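Regulatory protein of LacI family (Chloroflexus aggregans, PDB 3BBL) is probably a LacI-family transcription regulator that binds DNA and whose periplasmic-binding-protein-like core probably responds to a small effector molecule. Local coordinates at residues F5-S10 with V37-L42; D24-S29 with Q241-A246; K87-A92 with A256-R261; A103-D108 with K266-Q271. All coordinates share one frame; numbering follows the deposited sequence.

Interaction 1: residues F5-S10 with V37-L42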
loop_
_atom_site.group_PDB
_atom_site.type_symbol
_atom_site.label_atom_id
_atom_site.label_comp_id
_atom_site.label_asym_id
_atom_site.label_seq_id
_atom_site.Cartn_x
_atom_site.Cartn_y
_atom_site.Cartn_z
ATOM N N PHE A 5 -26.368 -5.943 -10.583
ATOM C CA PHE A 5 -25.219 -6.786 -10.268
ATOM C C PHE A 5 -23.957 -5.960 -10.021
ATOM O O PHE A 5 -22.847 -6.367 -10.362
ATOM C CB PHE A 5 -24.991 -7.799 -11.392
ATOM C CG PHE A 5 -26.013 -8.896 -11.423
ATOM C CD1 PHE A 5 -26.052 -9.857 -10.415
ATOM C CD2 PHE A 5 -26.964 -8.952 -12.438
ATOM C CE1 PHE A 5 -27.030 -10.862 -10.415
ATOM C CE2 PHE A 5 -27.945 -9.952 -12.448
ATOM C CZ PHE A 5 -27.978 -10.906 -11.437
HETATM N N MSE A 6 -24.139 -4.791 -9.422
HETATM C CA MSE A 6 -23.020 -3.922 -9.112
HETATM C C MSE A 6 -23.116 -3.331 -7.711
HETATM O O MSE A 6 -24.177 -2.873 -7.280
HETATM C CB MSE A 6 -22.910 -2.834 -10.167
HETATM C CG MSE A 6 -22.398 -3.421 -11.447
HETATM SE SE MSE A 6 -22.068 -2.077 -12.780
HETATM C CE MSE A 6 -20.396 -1.474 -12.103
ATOM N N ILE A 7 -21.996 -3.377 -6.995
ATOM C CA ILE A 7 -21.922 -2.863 -5.633
ATOM C C ILE A 7 -21.028 -1.633 -5.623
ATOM O O ILE A 7 -19.870 -1.688 -6.037
ATOM C CB ILE A 7 -21.347 -3.937 -4.677
ATOM C CG1 ILE A 7 -22.282 -5.148 -4.654
ATOM C CG2 ILE A 7 -21.174 -3.365 -3.273
ATOM C CD1 ILE A 7 -21.637 -6.425 -4.165
ATOM N N GLY A 8 -21.578 -0.517 -5.167
ATOM C CA GLY A 8 -20.807 0.708 -5.124
ATOM C C GLY A 8 -19.887 0.780 -3.922
ATOM O O GLY A 8 -20.266 0.406 -2.809
ATOM N N TYR A 9 -18.669 1.255 -4.153
ATOM C CA TYR A 9 -17.695 1.393 -3.082
ATOM C C TYR A 9 -16.850 2.645 -3.277
ATOM O O TYR A 9 -16.628 3.091 -4.398
ATOM C CB TYR A 9 -16.774 0.162 -3.011
ATOM C CG TYR A 9 -15.758 0.243 -1.888
ATOM C CD1 TYR A 9 -16.172 0.383 -0.565
ATOM C CD2 TYR A 9 -14.386 0.250 -2.154
ATOM C CE1 TYR A 9 -15.257 0.538 0.464
ATOM C CE2 TYR A 9 -13.457 0.407 -1.126
ATOM C CZ TYR A 9 -13.899 0.557 0.183
ATOM O OH TYR A 9 -12.997 0.767 1.211
ATOM N N SER A 10 -16.394 3.215 -2.171
ATOM C CA SER A 10 -15.553 4.400 -2.211
ATOM C C SER A 10 -14.646 4.373 -0.987
ATOM O O SER A 10 -15.002 3.811 0.045
ATOM C CB SER A 10 -16.400 5.679 -2.203
ATOM O OG SER A 10 -17.066 5.841 -0.968
ATOM N N VAL A 37 -19.753 -14.567 -7.667
ATOM C CA VAL A 37 -21.209 -14.646 -7.666
ATOM C C VAL A 37 -21.790 -13.689 -8.704
ATOM O O VAL A 37 -22.913 -13.204 -8.563
ATOM C CB VAL A 37 -21.801 -14.314 -6.272
ATOM C CG1 VAL A 37 -21.397 -15.382 -5.274
ATOM C CG2 VAL A 37 -21.334 -12.937 -5.815
ATOM N N ASN A 38 -21.000 -13.417 -9.739
ATOM C CA ASN A 38 -21.399 -12.547 -10.842
ATOM C C ASN A 38 -21.695 -11.081 -10.539
ATOM O O ASN A 38 -22.515 -10.456 -11.214
ATOM C CB ASN A 38 -22.595 -13.158 -11.569
ATOM C CG ASN A 38 -22.263 -14.488 -12.203
ATOM O OD1 ASN A 38 -21.407 -14.569 -13.084
ATOM N ND2 ASN A 38 -22.931 -15.543 -11.753
ATOM N N TYR A 39 -21.037 -10.524 -9.535
ATOM C CA TYR A 39 -21.241 -9.116 -9.221
ATOM C C TYR A 39 -19.952 -8.347 -9.505
ATOM O O TYR A 39 -18.873 -8.936 -9.575
ATOM C CB TYR A 39 -21.635 -8.927 -7.753
ATOM C CG TYR A 39 -23.104 -9.136 -7.447
ATOM C CD1 TYR A 39 -23.643 -10.416 -7.339
ATOM C CD2 TYR A 39 -23.952 -8.047 -7.244
ATOM C CE1 TYR A 39 -24.990 -10.607 -7.032
ATOM C CE2 TYR A 39 -25.301 -8.227 -6.939
ATOM C CZ TYR A 39 -25.813 -9.508 -6.834
ATOM O OH TYR A 39 -27.145 -9.689 -6.532
ATOM N N PHE A 40 -20.074 -7.039 -9.703
ATOM C CA PHE A 40 -18.914 -6.190 -9.937
ATOM C C PHE A 40 -18.952 -5.110 -8.875
ATOM O O PHE A 40 -20.026 -4.737 -8.395
ATOM C CB PHE A 40 -18.957 -5.496 -11.307
ATOM C CG PHE A 40 -18.740 -6.413 -12.478
ATOM C CD1 PHE A 40 -19.796 -7.138 -13.018
ATOM C CD2 PHE A 40 -17.482 -6.534 -13.055
ATOM C CE1 PHE A 40 -19.604 -7.969 -14.116
ATOM C CE2 PHE A 40 -17.278 -7.363 -14.154
ATOM C CZ PHE A 40 -18.342 -8.082 -14.687
ATOM N N VAL A 41 -17.776 -4.619 -8.498
ATOM C CA VAL A 41 -17.687 -3.542 -7.528
ATOM C C VAL A 41 -17.516 -2.289 -8.370
ATOM O O VAL A 41 -16.681 -2.245 -9.269
ATOM C CB VAL A 41 -16.463 -3.689 -6.602
ATOM C CG1 VAL A 41 -16.350 -2.464 -5.697
ATOM C CG2 VAL A 41 -16.587 -4.963 -5.768
ATOM N N LEU A 42 -18.322 -1.276 -8.095
ATOM C CA LEU A 42 -18.232 -0.043 -8.842
ATOM C C LEU A 42 -17.690 1.086 -7.980
ATOM O O LEU A 42 -18.399 1.627 -7.131
ATOM C CB LEU A 42 -19.604 0.344 -9.380
ATOM C CG LEU A 42 -19.636 1.614 -10.228
ATOM C CD1 LEU A 42 -18.847 1.391 -11.506
ATOM C CD2 LEU A 42 -21.077 1.992 -10.539
#
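The rings of Phe5 and Tyr39 meet edge-to-face. Phe5 CD1 stands over one face of the tyrosine, toward the rim, 3.6 Å from Tyr39 CZ. The two planes are turned 68° against each other, and Tyr39 CD1 lies in plane at the edge of the Phe5 ring. The tyrosine also leans on backbone, with Tyr39 CD2 3.5 Å from Phe5 CA. Ile7 CD1 approaches Tyr39 CD2 obliquely at 4.2 Å. The hydroxyl of Tyr39 is hydrogen-bonded to Glu259, in the loop after helix 243-258. The ring of Phe40 has the carbonyl O of Phe5 near its plane, at the edge. The same oxygen accepts a hydrogen bond from Phe40 N.

Behind these rings, strands 6-9 and 40-43 are parallel neighbours, and with helix 23-36 between them they form the first beta-alpha-beta unit of the chain. Ile7 is bonded through both its amide and its carbonyl: Ile7 N gives to Phe40 O at 2.8 Å, and Leu42 N gives to Ile7 O at 2.6 Å. Tyr9 N continues the pairing to Leu42 O at 3.0 Å.

Met6, a selenomethionine, bends at its last torsion (chi3 79°). The bend lays its methyl tightly on leucine, with Met6 CE 3.3 Å from Leu42 CD1. The same side chain packs on Met6 of the second subunit. Tyr9 CB touches Val41 CG1 at 3.8 Å, beside Leu27 and Met30 of helix 23-36.

Interaction 2: residues D24-S29 with Q241-A246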
loop_
_atom_site.group_PDB
_atom_site.type_symbol
_atom_site.label_atom_id
_atom_site.label_comp_id
_atom_site.label_asym_id
_atom_site.label_seq_id
_atom_site.Cartn_x
_atom_site.Cartn_y
_atom_site.Cartn_z
ATOM N N ASP A 24 -5.767 -2.350 -1.187
ATOM C CA ASP A 24 -5.432 -3.504 -1.997
ATOM C C ASP A 24 -6.005 -4.802 -1.447
ATOM O O ASP A 24 -6.572 -5.585 -2.198
ATOM C CB ASP A 24 -3.917 -3.625 -2.131
ATOM C CG ASP A 24 -3.503 -4.855 -2.907
ATOM O OD1 ASP A 24 -3.812 -4.933 -4.115
ATOM O OD2 ASP A 24 -2.872 -5.750 -2.305
ATOM N N GLN A 25 -5.865 -5.034 -0.144
ATOM C CA GLN A 25 -6.389 -6.260 0.458
ATOM C C GLN A 25 -7.915 -6.302 0.418
ATOM O O GLN A 25 -8.516 -7.298 0.018
ATOM C CB GLN A 25 -5.950 -6.389 1.917
ATOM C CG GLN A 25 -4.474 -6.622 2.144
ATOM C CD GLN A 25 -4.126 -6.708 3.626
ATOM O OE1 GLN A 25 -4.370 -5.769 4.388
ATOM N NE2 GLN A 25 -3.554 -7.833 4.037
ATOM N N PHE A 26 -8.528 -5.204 0.841
ATOM C CA PHE A 26 -9.975 -5.079 0.899
ATOM C C PHE A 26 -10.676 -5.104 -0.463
ATOM O O PHE A 26 -11.570 -5.922 -0.691
ATOM C CB PHE A 26 -10.333 -3.790 1.636
ATOM C CG PHE A 26 -11.745 -3.742 2.117
ATOM C CD1 PHE A 26 -12.193 -4.642 3.077
ATOM C CD2 PHE A 26 -12.630 -2.793 1.618
ATOM C CE1 PHE A 26 -13.514 -4.601 3.541
ATOM C CE2 PHE A 26 -13.949 -2.738 2.070
ATOM C CZ PHE A 26 -14.391 -3.651 3.039
ATOM N N LEU A 27 -10.271 -4.209 -1.361
ATOM C CA LEU A 27 -10.887 -4.136 -2.676
ATOM C C LEU A 27 -10.608 -5.365 -3.538
ATOM O O LEU A 27 -11.515 -5.883 -4.197
ATOM C CB LEU A 27 -10.445 -2.865 -3.404
ATOM C CG LEU A 27 -11.088 -2.606 -4.773
ATOM C CD1 LEU A 27 -12.613 -2.578 -4.658
ATOM C CD2 LEU A 27 -10.574 -1.293 -5.325
ATOM N N SER A 28 -9.366 -5.840 -3.539
ATOM C CA SER A 28 -9.033 -7.024 -4.328
ATOM C C SER A 28 -9.933 -8.167 -3.892
ATOM O O SER A 28 -10.524 -8.861 -4.715
ATOM C CB SER A 28 -7.570 -7.425 -4.130
ATOM O OG SER A 28 -6.702 -6.464 -4.695
ATOM N N SER A 29 -10.035 -8.345 -2.584
ATOM C CA SER A 29 -10.862 -9.392 -2.016
ATOM C C SER A 29 -12.329 -9.243 -2.415
ATOM O O SER A 29 -12.978 -10.226 -2.766
ATOM C CB SER A 29 -10.730 -9.389 -0.495
ATOM O OG SER A 29 -11.583 -10.348 0.089
ATOM N N GLN A 241 -5.052 -7.412 11.119
ATOM C CA GLN A 241 -6.499 -7.495 10.952
ATOM C C GLN A 241 -6.778 -8.298 9.684
ATOM O O GLN A 241 -6.050 -8.183 8.701
ATOM C CB GLN A 241 -7.110 -6.095 10.823
ATOM C CG GLN A 241 -6.910 -5.201 12.032
ATOM C CD GLN A 241 -7.759 -3.946 11.971
ATOM O OE1 GLN A 241 -7.707 -3.195 11.005
ATOM N NE2 GLN A 241 -8.549 -3.715 13.011
ATOM N N PRO A 242 -7.825 -9.135 9.698
ATOM C CA PRO A 242 -8.167 -9.948 8.525
ATOM C C PRO A 242 -8.975 -9.125 7.512
ATOM O O PRO A 242 -10.185 -9.299 7.363
ATOM C CB PRO A 242 -8.957 -11.088 9.142
ATOM C CG PRO A 242 -9.728 -10.380 10.219
ATOM C CD PRO A 242 -8.704 -9.454 10.839
ATOM N N ILE A 243 -8.283 -8.223 6.825
ATOM C CA ILE A 243 -8.901 -7.338 5.852
ATOM C C ILE A 243 -9.497 -8.067 4.654
ATOM O O ILE A 243 -10.575 -7.701 4.187
ATOM C CB ILE A 243 -7.884 -6.273 5.363
ATOM C CG1 ILE A 243 -7.319 -5.519 6.573
ATOM C CG2 ILE A 243 -8.548 -5.300 4.381
ATOM C CD1 ILE A 243 -8.388 -4.954 7.504
ATOM N N ALA A 244 -8.810 -9.092 4.159
ATOM C CA ALA A 244 -9.330 -9.837 3.020
ATOM C C ALA A 244 -10.639 -10.522 3.409
ATOM O O ALA A 244 -11.632 -10.428 2.691
ATOM C CB ALA A 244 -8.310 -10.872 2.544
ATOM N N GLU A 245 -10.640 -11.192 4.557
ATOM C CA GLU A 245 -11.838 -11.879 5.023
ATOM C C GLU A 245 -12.981 -10.889 5.232
ATOM O O GLU A 245 -14.132 -11.172 4.903
ATOM C CB GLU A 245 -11.551 -12.644 6.319
ATOM C CG GLU A 245 -12.785 -13.291 6.934
ATOM C CD GLU A 245 -12.479 -14.146 8.165
ATOM O OE1 GLU A 245 -11.575 -13.770 8.954
ATOM O OE2 GLU A 245 -13.155 -15.189 8.355
ATOM N N ALA A 246 -12.663 -9.721 5.773
ATOM C CA ALA A 246 -13.674 -8.706 5.998
ATOM C C ALA A 246 -14.272 -8.273 4.660
ATOM O O ALA A 246 -15.467 -8.003 4.557
ATOM C CB ALA A 246 -13.061 -7.508 6.716
#
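Gln25 is the first residue of helix 23-36 here to meet the start of helix 243-258. Its CB rests on a methyl, with Gln25 CB 3.7 Å from Ile243 CG2. Beyond CG the chain runs on extended (chi2 179°) and crosses Ile243 at about a right angle. This brings the amide oxygen beside the isoleucine, Gln25 OE1 lying 3.7 Å from Ile243 CG1.

Phe26 follows and touches the same methyl. Phe26 CB is 3.6 Å from Ile243 CG2, and Phe26 N is also close to it. CG2 therefore rests against two successive residues of the facing helix, Gln25 and Phe26. The ring then reaches past Ile243. Its edge meets Ile243 O in plane, with Phe26 CD1 3.6 Å from that oxygen. Farther out, Phe26 CE1 comes within 4.3 Å of Ala246 CB.

Ser29, one turn after Gln25, makes the polar link. Its hydroxyl donates to a backbone carbonyl of the other helix, Ser29 OG to Ala244 O at 2.6 Å. The OG stands anti to the serine's own N (chi1 177°), which turns it across the gap. The donor is tilted 28° from the carbonyl plane. Ala244 CB lies alongside, 4.1 Å from Ser29 OG.

Pro242 occupies the N-cap position of helix 243-258. This is helix-helix packing on one side of the parallel sheet of the N-terminal subdomain, with the first turn of helix 243-258 against helix 23-36. Phe26 stacks on Phe93 of strand 90-93, which also touches Ile243 and Ala246. Leu270 of strand 267-275 covers Ala246, and Leu27 of helix 23-36 packs on Leu27 of the second subunit.

Interaction 3: residues K87-A92 with A256-R261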
loop_
_atom_site.group_PDB
_atom_site.type_symbol
_atom_site.label_atom_id
_atom_site.label_comp_id
_atom_site.label_asym_id
_atom_site.label_seq_id
_atom_site.Cartn_x
_atom_site.Cartn_y
_atom_site.Cartn_z
ATOM N N LYS A 87 -33.847 3.219 2.883
ATOM C CA LYS A 87 -34.089 1.781 2.862
ATOM C C LYS A 87 -33.301 1.097 1.737
ATOM O O LYS A 87 -33.749 0.088 1.192
ATOM C CB LYS A 87 -35.582 1.490 2.677
ATOM C CG LYS A 87 -36.416 1.524 3.949
ATOM C CD LYS A 87 -36.411 2.892 4.617
ATOM C CE LYS A 87 -37.297 2.892 5.865
ATOM N NZ LYS A 87 -37.295 4.209 6.572
ATOM N N PHE A 88 -32.135 1.642 1.390
ATOM C CA PHE A 88 -31.305 1.064 0.331
ATOM C C PHE A 88 -30.259 0.105 0.913
ATOM O O PHE A 88 -29.643 0.395 1.937
ATOM C CB PHE A 88 -30.600 2.170 -0.457
ATOM C CG PHE A 88 -30.150 1.743 -1.822
ATOM C CD1 PHE A 88 -31.075 1.569 -2.849
ATOM C CD2 PHE A 88 -28.813 1.482 -2.079
ATOM C CE1 PHE A 88 -30.674 1.140 -4.112
ATOM C CE2 PHE A 88 -28.398 1.051 -3.339
ATOM C CZ PHE A 88 -29.331 0.880 -4.358
ATOM N N PRO A 89 -30.035 -1.045 0.255
ATOM C CA PRO A 89 -29.064 -2.049 0.713
ATOM C C PRO A 89 -27.632 -1.532 0.877
ATOM O O PRO A 89 -27.094 -0.846 -0.000
ATOM C CB PRO A 89 -29.140 -3.129 -0.366
ATOM C CG PRO A 89 -30.513 -2.955 -0.943
ATOM C CD PRO A 89 -30.650 -1.463 -1.015
ATOM N N PHE A 90 -27.018 -1.871 2.004
ATOM C CA PHE A 90 -25.650 -1.458 2.265
ATOM C C PHE A 90 -25.093 -2.203 3.455
ATOM O O PHE A 90 -25.833 -2.641 4.332
ATOM C CB PHE A 90 -25.577 0.052 2.521
ATOM C CG PHE A 90 -25.966 0.463 3.916
ATOM C CD1 PHE A 90 -25.022 0.478 4.943
ATOM C CD2 PHE A 90 -27.270 0.857 4.203
ATOM C CE1 PHE A 90 -25.374 0.887 6.238
ATOM C CE2 PHE A 90 -27.633 1.266 5.490
ATOM C CZ PHE A 90 -26.684 1.281 6.510
ATOM N N VAL A 91 -23.778 -2.360 3.459
ATOM C CA VAL A 91 -23.075 -3.009 4.554
ATOM C C VAL A 91 -21.949 -2.061 4.914
ATOM O O VAL A 91 -21.235 -1.578 4.038
ATOM C CB VAL A 91 -22.467 -4.361 4.136
ATOM C CG1 VAL A 91 -21.521 -4.856 5.217
ATOM C CG2 VAL A 91 -23.564 -5.378 3.910
ATOM N N ALA A 92 -21.810 -1.766 6.196
ATOM C CA ALA A 92 -20.742 -0.880 6.640
ATOM C C ALA A 92 -19.579 -1.709 7.172
ATOM O O ALA A 92 -19.780 -2.684 7.891
ATOM C CB ALA A 92 -21.251 0.060 7.725
ATOM N N ALA A 256 -26.530 -11.045 -0.112
ATOM C CA ALA A 256 -27.664 -11.742 0.477
ATOM C C ALA A 256 -28.802 -10.757 0.738
ATOM O O ALA A 256 -29.965 -11.070 0.501
ATOM C CB ALA A 256 -27.247 -12.419 1.775
ATOM N N ILE A 257 -28.464 -9.565 1.217
ATOM C CA ILE A 257 -29.469 -8.548 1.504
ATOM C C ILE A 257 -30.105 -8.056 0.213
ATOM O O ILE A 257 -31.324 -7.890 0.127
ATOM C CB ILE A 257 -28.852 -7.341 2.237
ATOM C CG1 ILE A 257 -28.296 -7.788 3.589
ATOM C CG2 ILE A 257 -29.899 -6.256 2.431
ATOM C CD1 ILE A 257 -27.579 -6.688 4.349
ATOM N N VAL A 258 -29.272 -7.821 -0.790
ATOM C CA VAL A 258 -29.749 -7.347 -2.079
ATOM C C VAL A 258 -30.693 -8.354 -2.736
ATOM O O VAL A 258 -31.656 -7.971 -3.397
ATOM C CB VAL A 258 -28.562 -7.056 -3.036
ATOM C CG1 VAL A 258 -29.061 -6.893 -4.471
ATOM C CG2 VAL A 258 -27.842 -5.797 -2.591
ATOM N N GLU A 259 -30.423 -9.640 -2.541
ATOM C CA GLU A 259 -31.241 -10.682 -3.144
ATOM C C GLU A 259 -32.417 -11.164 -2.291
ATOM O O GLU A 259 -32.937 -12.262 -2.499
ATOM C CB GLU A 259 -30.348 -11.858 -3.552
ATOM C CG GLU A 259 -29.226 -11.430 -4.494
ATOM C CD GLU A 259 -28.400 -12.587 -5.020
ATOM O OE1 GLU A 259 -28.409 -13.663 -4.385
ATOM O OE2 GLU A 259 -27.728 -12.412 -6.063
ATOM N N GLY A 260 -32.829 -10.336 -1.334
ATOM C CA GLY A 260 -33.964 -10.660 -0.483
ATOM C C GLY A 260 -33.865 -11.759 0.564
ATOM O O GLY A 260 -34.851 -12.030 1.249
ATOM N N ARG A 261 -32.706 -12.390 0.709
ATOM C CA ARG A 261 -32.547 -13.460 1.694
ATOM C C ARG A 261 -31.627 -13.083 2.854
ATOM O O ARG A 261 -30.736 -13.852 3.228
ATOM C CB ARG A 261 -32.022 -14.722 1.002
ATOM C CG ARG A 261 -30.834 -14.464 0.106
ATOM C CD ARG A 261 -30.414 -15.700 -0.670
ATOM N NE ARG A 261 -29.316 -15.400 -1.587
ATOM C CZ ARG A 261 -28.092 -15.048 -1.202
ATOM N NH1 ARG A 261 -27.799 -14.956 0.087
ATOM N NH2 ARG A 261 -27.162 -14.773 -2.104
#
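Arg261 NH2 holds Glu259 OE1 in a salt bridge of 2.8 Å, just past the helix end whose last turn packs Ile257 and Val258 against Pro89. The bridge is bent: the angle at hydrogen is 135°, and the arginine nitrogen meets OE1 from above the carboxylate plane. Both oxygens of Glu259 are engaged, OE2 being taken by Tyr39. The helix ends in a Schellman motif with Gly260, at positive phi, as its C-prime residue. Gly260 N gives to Ile257 O at 3.2 Å, and Arg261 N makes a weak bond to Ala256 O.

The contact across the segments is apolar. Val258 CG2 sits beside its own backbone N, because CG1 takes the position anti to it (chi1 166°). CG2 then touches the proline ring, 3.7 Å from Pro89 CB. Ile257 CG2 reaches the same carbon, 4.3 Å from Pro89 CB. The other branch of Ile257 extends along the strand, and its CD1 stops 4.2 Å from Val91 CG2.

This is the C-terminal end of helix 243-258 lying over the start of strand 90-93, a helix-on-sheet packing. Leu254 of the preceding turn also covers Pro89 and Val91. Phe90 points its CB away from this helix and packs on Val80, Leu83 and Leu84 of helix 78-85. Strand 90-93 therefore runs between two helical layers.

Interaction 4: residues A103-D108 with K266-Q271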
loop_
_atom_site.group_PDB
_atom_site.type_symbol
_atom_site.label_atom_id
_atom_site.label_comp_id
_atom_site.label_asym_id
_atom_site.label_seq_id
_atom_site.Cartn_x
_atom_site.Cartn_y
_atom_site.Cartn_z
ATOM N N ALA A 103 -26.654 -3.281 9.009
ATOM C CA ALA A 103 -25.758 -4.389 8.689
ATOM C C ALA A 103 -24.295 -3.947 8.673
ATOM O O ALA A 103 -23.956 -2.916 8.094
ATOM C CB ALA A 103 -26.131 -4.990 7.342
ATOM N N TRP A 104 -23.429 -4.728 9.313
ATOM C CA TRP A 104 -22.015 -4.393 9.332
ATOM C C TRP A 104 -21.051 -5.530 9.595
ATOM O O TRP A 104 -21.406 -6.571 10.161
ATOM C CB TRP A 104 -21.724 -3.271 10.344
ATOM C CG TRP A 104 -22.138 -3.538 11.785
ATOM C CD1 TRP A 104 -23.198 -2.982 12.443
ATOM C CD2 TRP A 104 -21.467 -4.371 12.745
ATOM N NE1 TRP A 104 -23.229 -3.410 13.751
ATOM C CE2 TRP A 104 -22.182 -4.262 13.963
ATOM C CE3 TRP A 104 -20.336 -5.197 12.695
ATOM C CZ2 TRP A 104 -21.798 -4.948 15.120
ATOM C CZ3 TRP A 104 -19.954 -5.881 13.852
ATOM C CH2 TRP A 104 -20.688 -5.750 15.046
ATOM N N VAL A 105 -19.821 -5.304 9.150
ATOM C CA VAL A 105 -18.716 -6.219 9.349
ATOM C C VAL A 105 -17.638 -5.329 9.964
ATOM O O VAL A 105 -17.414 -4.211 9.499
ATOM C CB VAL A 105 -18.183 -6.794 8.020
ATOM C CG1 VAL A 105 -16.962 -7.665 8.289
ATOM C CG2 VAL A 105 -19.267 -7.607 7.321
ATOM N N ASP A 106 -16.990 -5.814 11.017
ATOM C CA ASP A 106 -15.947 -5.039 11.665
ATOM C C ASP A 106 -14.911 -5.920 12.336
ATOM O O ASP A 106 -15.144 -7.099 12.589
ATOM C CB ASP A 106 -16.554 -4.097 12.708
ATOM C CG ASP A 106 -15.644 -2.924 13.029
ATOM O OD1 ASP A 106 -14.494 -2.918 12.555
ATOM O OD2 ASP A 106 -16.075 -2.009 13.753
ATOM N N ILE A 107 -13.755 -5.328 12.609
ATOM C CA ILE A 107 -12.673 -6.023 13.277
ATOM C C ILE A 107 -12.761 -5.641 14.753
ATOM O O ILE A 107 -13.009 -4.482 15.083
ATOM C CB ILE A 107 -11.300 -5.580 12.721
ATOM C CG1 ILE A 107 -11.297 -5.671 11.189
ATOM C CG2 ILE A 107 -10.194 -6.441 13.317
ATOM C CD1 ILE A 107 -11.634 -7.052 10.631
ATOM N N ASP A 108 -12.574 -6.612 15.640
ATOM C CA ASP A 108 -12.629 -6.351 17.075
ATOM C C ASP A 108 -11.334 -5.645 17.513
ATOM O O ASP A 108 -10.402 -6.287 17.997
ATOM C CB ASP A 108 -12.795 -7.669 17.844
ATOM C CG ASP A 108 -13.133 -7.456 19.314
ATOM O OD1 ASP A 108 -12.873 -6.354 19.843
ATOM O OD2 ASP A 108 -13.649 -8.404 19.945
ATOM N N LYS A 266 -26.657 -10.189 10.869
ATOM C CA LYS A 266 -26.284 -9.046 10.046
ATOM C C LYS A 266 -25.146 -8.234 10.659
ATOM O O LYS A 266 -24.778 -7.180 10.142
ATOM C CB LYS A 266 -27.508 -8.153 9.826
ATOM C CG LYS A 266 -28.213 -7.742 11.113
ATOM C CD LYS A 266 -29.686 -7.406 10.856
ATOM C CE LYS A 266 -29.867 -6.089 10.114
ATOM N NZ LYS A 266 -29.652 -4.918 11.012
ATOM N N HIS A 267 -24.608 -8.728 11.770
ATOM C CA HIS A 267 -23.494 -8.082 12.459
ATOM C C HIS A 267 -22.357 -9.093 12.513
ATOM O O HIS A 267 -22.414 -10.060 13.266
ATOM C CB HIS A 267 -23.884 -7.689 13.888
ATOM C CG HIS A 267 -24.870 -6.566 13.966
ATOM N ND1 HIS A 267 -25.419 -6.142 15.158
ATOM C CD2 HIS A 267 -25.400 -5.770 13.006
ATOM C CE1 HIS A 267 -26.244 -5.135 14.929
ATOM N NE2 HIS A 267 -26.251 -4.891 13.631
ATOM N N ILE A 268 -21.326 -8.878 11.709
ATOM C CA ILE A 268 -20.206 -9.801 11.692
ATOM C C ILE A 268 -18.957 -9.165 12.284
ATOM O O ILE A 268 -18.420 -8.192 11.750
ATOM C CB ILE A 268 -19.931 -10.295 10.256
ATOM C CG1 ILE A 268 -21.181 -10.997 9.715
ATOM C CG2 ILE A 268 -18.755 -11.256 10.245
ATOM C CD1 ILE A 268 -21.091 -11.390 8.262
ATOM N N LEU A 269 -18.514 -9.722 13.410
ATOM C CA LEU A 269 -17.335 -9.229 14.114
ATOM C C LEU A 269 -16.188 -10.212 13.984
ATOM O O LEU A 269 -16.268 -11.333 14.472
ATOM C CB LEU A 269 -17.654 -9.011 15.594
ATOM C CG LEU A 269 -16.511 -8.471 16.453
ATOM C CD1 LEU A 269 -16.132 -7.076 15.987
ATOM C CD2 LEU A 269 -16.930 -8.452 17.914
ATOM N N LEU A 270 -15.121 -9.783 13.320
ATOM C CA LEU A 270 -13.953 -10.624 13.116
ATOM C C LEU A 270 -12.860 -10.303 14.136
ATOM O O LEU A 270 -12.712 -9.162 14.567
ATOM C CB LEU A 270 -13.411 -10.422 11.701
ATOM C CG LEU A 270 -14.408 -10.654 10.565
ATOM C CD1 LEU A 270 -13.735 -10.378 9.236
ATOM C CD2 LEU A 270 -14.922 -12.080 10.610
ATOM N N GLN A 271 -12.088 -11.317 14.507
ATOM C CA GLN A 271 -11.014 -11.145 15.469
ATOM C C GLN A 271 -9.653 -10.924 14.811
ATOM O O GLN A 271 -9.322 -11.560 13.810
ATOM C CB GLN A 271 -10.925 -12.372 16.383
ATOM C CG GLN A 271 -12.137 -12.586 17.263
ATOM C CD GLN A 271 -12.472 -11.361 18.091
ATOM O OE1 GLN A 271 -13.543 -10.770 17.940
ATOM N NE2 GLN A 271 -11.555 -10.967 18.968
#
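Trp104 lies across His267 where strands 104-107 and 267-275 run parallel as neighbours in the sheet of the N-terminal subdomain, built as in LacI-family cores. Its CB meets the backbone O of Ala92 on the next strand. CG lies between the backbone N and the carbonyl carbon (chi1 57°), and from there the indole swings toward the partner strand. CG and CD1 come over His267, with Trp104 CD1 3.6 Å from His267 CD2. NE1 stands over the centre of the imidazole, and Trp104 NE1 is 3.3 Å from His267 CD2. The five-membered ring and the imidazole form an offset stack, their planes only 15° apart. CE2 follows above His267 CG. The six-membered ring then receives a CH-pi contact, with His267 CB 3.8 Å from its centroid and over its face. At the far rim, Trp104 CZ3 lies 3.5 Å from Ile268 O.

Five backbone hydrogen bonds join the strands, from Trp104 N with Lys266 O to Asp108 N with Leu270 O. On the other face, Val105 CG2 rests 4.0 Å from Ile268 CB, the two side chains lying side by side. Ile107 crosses Leu270 near Ala246 of helix 243-258. Asp106 OD2 makes salt bridges with Arg95 and Arg138. The carboxylate of Asp108, an N-cap residue, bonds to Ala111 N. On the face of Trp104 and Asp106, Leu269 CD1 lies 3.5 Å from Asp106 O.

Overall arrangement
Interactions 1, 3 and 4 lie on one sheet: strands 40-43, 6-9, 67-70, 90-93, 104-107 and 267-275 stand side by side. Interaction 2 packs helices 23-36 and 243-258 at its flank. Interaction 1 closes before interactions 3 and 4 open. Interaction 2 crosses all three along the chain. Centres are about 12 Å apart for interactions 1 and 3, and about 20 Å for 1 and 4. Helix 243-258 serves interactions 2 and 3, then leads to strand 267-275 in interaction 4. C-terminal segments thus complete the subdomain begun at the N terminus. Interactions 1 and 2 also touch the second subunit, so this edge contributes to the dimer.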